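Local coordinates for putative NADH-flavin reductase (Lactobacillus casei ATCC 334, PDB 3H2S), which binds NADPH in a Rossmann-type fold and is probably an NAD(P)H-dependent oxidoreductase, at residues P166-V171 with T189-L194. Sequence-based numbering, arbitrary orientation.
Sequences PATSYV and TGNMAL
Thr168 holds OG1 between its backbone N and its carbonyl carbon (chi1 52°), and Asn191 turns its amide with CG beside its own backbone N (chi1 -85°). These torsions bring hydroxyl and amide together, and two hydrogen bonds join the two residues. The backbone N of Thr168 donates to Asn191 OD1 at 2.7 Å; it sits tilted 33° from the carbonyl plane. Asn191 ND2 returns a bond to Thr168 OG1 at 2.9 Å, nearly straight and in the plane of the amide. ND2 also donates to Asp214 OD1, on strand 209-214. The amide of this buried side chain is therefore gripped by three bonds, which fix its flip and its rotation. An alanine in place of Asn191 would probably leave Thr168 N, Thr168 OG1 and Asp214 without this partner and loosen the hold of the helix on the loop at Thr168.

The contact lies in a Rossmann-type NADPH-binding fold. It joins the first turns of helix 189-201 to the loop leading into edge strand 170-173. The bound NADPH touches neither segment. At Gly190 the loop runs close to the helix, with Ala167 CA 3.9 Å from Gly190 CA. A CB there would clash with Pro166 and Ala167.

Ala167 CB rests on the carbonyl of Gly190, and Leu194 CG meets the same methyl at 3.5 Å. The leucine reaches on with CD1 toward Thr168 O. On its other flank, Leu194 CB packs against the CD2 and CE2 side of the Tyr170 ring, 3.9 Å from CD2. Ring and leucine side chain meet at a slant. Tyr170 OH reaches past this segment and hydrogen-bonds Asp198, further along the same helix.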
loop_
_atom_site.group_PDB
_atom_site.type_symbol
_atom_site.label_atom_id
_atom_site.label_comp_id
_atom_site.label_asym_id
_atom_site.label_seq_id
_atom_site.Cartn_x
_atom_site.Cartn_y
_atom_site.Cartn_z
ATOM N N PRO A 166 24.273 -8.741 -21.307
ATOM C CA PRO A 166 25.253 -8.978 -20.250
ATOM C C PRO A 166 25.696 -7.680 -19.561
ATOM O O PRO A 166 25.510 -6.577 -20.096
ATOM C CB PRO A 166 26.433 -9.611 -20.999
ATOM C CG PRO A 166 26.325 -9.074 -22.371
ATOM C CD PRO A 166 24.828 -9.025 -22.643
ATOM N N ALA A 167 26.274 -7.813 -18.367
ATOM C CA ALA A 167 26.726 -6.649 -17.614
ATOM C C ALA A 167 28.032 -6.140 -18.208
ATOM O O ALA A 167 28.852 -6.927 -18.704
ATOM C CB ALA A 167 26.967 -7.033 -16.148
ATOM N N THR A 168 28.231 -4.832 -18.137
ATOM C CA THR A 168 29.505 -4.221 -18.504
ATOM C C THR A 168 29.962 -3.293 -17.386
ATOM O O THR A 168 30.746 -3.696 -16.533
ATOM C CB THR A 168 29.387 -3.412 -19.813
ATOM O OG1 THR A 168 28.291 -2.489 -19.704
ATOM C CG2 THR A 168 29.145 -4.338 -20.987
ATOM N N SER A 169 29.396 -2.086 -17.350
ATOM C CA SER A 169 29.483 -1.188 -16.190
ATOM C C SER A 169 28.248 -0.301 -16.236
ATOM O O SER A 169 27.659 -0.117 -17.306
ATOM C CB SER A 169 30.732 -0.286 -16.265
ATOM O OG SER A 169 31.919 -1.018 -16.065
ATOM N N TYR A 170 27.916 0.327 -15.109
ATOM C CA TYR A 170 26.813 1.283 -15.089
ATOM C C TYR A 170 27.205 2.637 -14.505
ATOM O O TYR A 170 28.243 2.778 -13.828
ATOM C CB TYR A 170 25.576 0.704 -14.384
ATOM C CG TYR A 170 25.742 0.557 -12.892
ATOM C CD1 TYR A 170 25.566 1.646 -12.036
ATOM C CD2 TYR A 170 26.175 -0.642 -12.345
ATOM C CE1 TYR A 170 25.794 1.529 -10.674
ATOM C CE2 TYR A 170 26.458 -0.751 -10.994
ATOM C CZ TYR A 170 26.260 0.332 -10.164
ATOM O OH TYR A 170 26.463 0.199 -8.807
ATOM N N VAL A 171 26.439 3.652 -14.885
ATOM C CA VAL A 171 26.538 4.983 -14.280
ATOM C C VAL A 171 25.252 5.283 -13.511
ATOM O O VAL A 171 24.163 4.945 -13.962
ATOM C CB VAL A 171 26.737 6.063 -15.353
ATOM C CG1 VAL A 171 26.733 7.459 -14.706
ATOM C CG2 VAL A 171 28.045 5.829 -16.109
ATOM N N THR A 189 19.740 -5.682 -18.618
ATOM C CA THR A 189 19.401 -6.516 -17.475
ATOM C C THR A 189 20.649 -6.889 -16.665
ATOM O O THR A 189 20.603 -6.940 -15.440
ATOM C CB THR A 189 18.637 -7.793 -17.909
ATOM O OG1 THR A 189 19.363 -8.450 -18.943
ATOM C CG2 THR A 189 17.262 -7.434 -18.446
ATOM N N GLY A 190 21.770 -7.127 -17.347
ATOM C CA GLY A 190 23.018 -7.453 -16.654
ATOM C C GLY A 190 23.523 -6.314 -15.783
ATOM O O GLY A 190 23.903 -6.523 -14.628
ATOM N N ASN A 191 23.468 -5.098 -16.310
ATOM C CA ASN A 191 23.951 -3.920 -15.579
ATOM C C ASN A 191 23.037 -3.472 -14.440
ATOM O O ASN A 191 23.512 -3.142 -13.339
ATOM C CB ASN A 191 24.211 -2.761 -16.549
ATOM C CG ASN A 191 25.575 -2.843 -17.175
ATOM O OD1 ASN A 191 26.502 -3.382 -16.568
ATOM N ND2 ASN A 191 25.681 -2.443 -18.444
HETATM N N MSE A 192 21.731 -3.635 -14.644
HETATM C CA MSE A 192 20.779 -3.490 -13.552
HETATM C C MSE A 192 21.103 -4.481 -12.435
HETATM O O MSE A 192 21.067 -4.119 -11.257
HETATM C CB MSE A 192 19.333 -3.683 -14.051
HETATM C CG MSE A 192 18.303 -3.686 -12.931
HETATM SE SE MSE A 192 18.209 -1.967 -11.965
HETATM C CE MSE A 192 17.309 -0.913 -13.339
ATOM N N ALA A 193 21.433 -5.717 -12.803
ATOM C CA ALA A 193 21.812 -6.713 -11.803
ATOM C C ALA A 193 23.052 -6.267 -11.007
ATOM O O ALA A 193 23.093 -6.431 -9.788
ATOM C CB ALA A 193 22.054 -8.092 -12.448
ATOM N N LEU A 194 24.062 -5.750 -11.704
ATOM C CA LEU A 194 25.246 -5.189 -11.038
ATOM C C LEU A 194 24.838 -4.148 -10.008
ATOM O O LEU A 194 25.330 -4.152 -8.881
ATOM C CB LEU A 194 26.210 -4.534 -12.045
ATOM C CG LEU A 194 27.027 -5.400 -13.009
ATOM C CD1 LEU A 194 28.082 -4.538 -13.711
ATOM C CD2 LEU A 194 27.676 -6.576 -12.287
#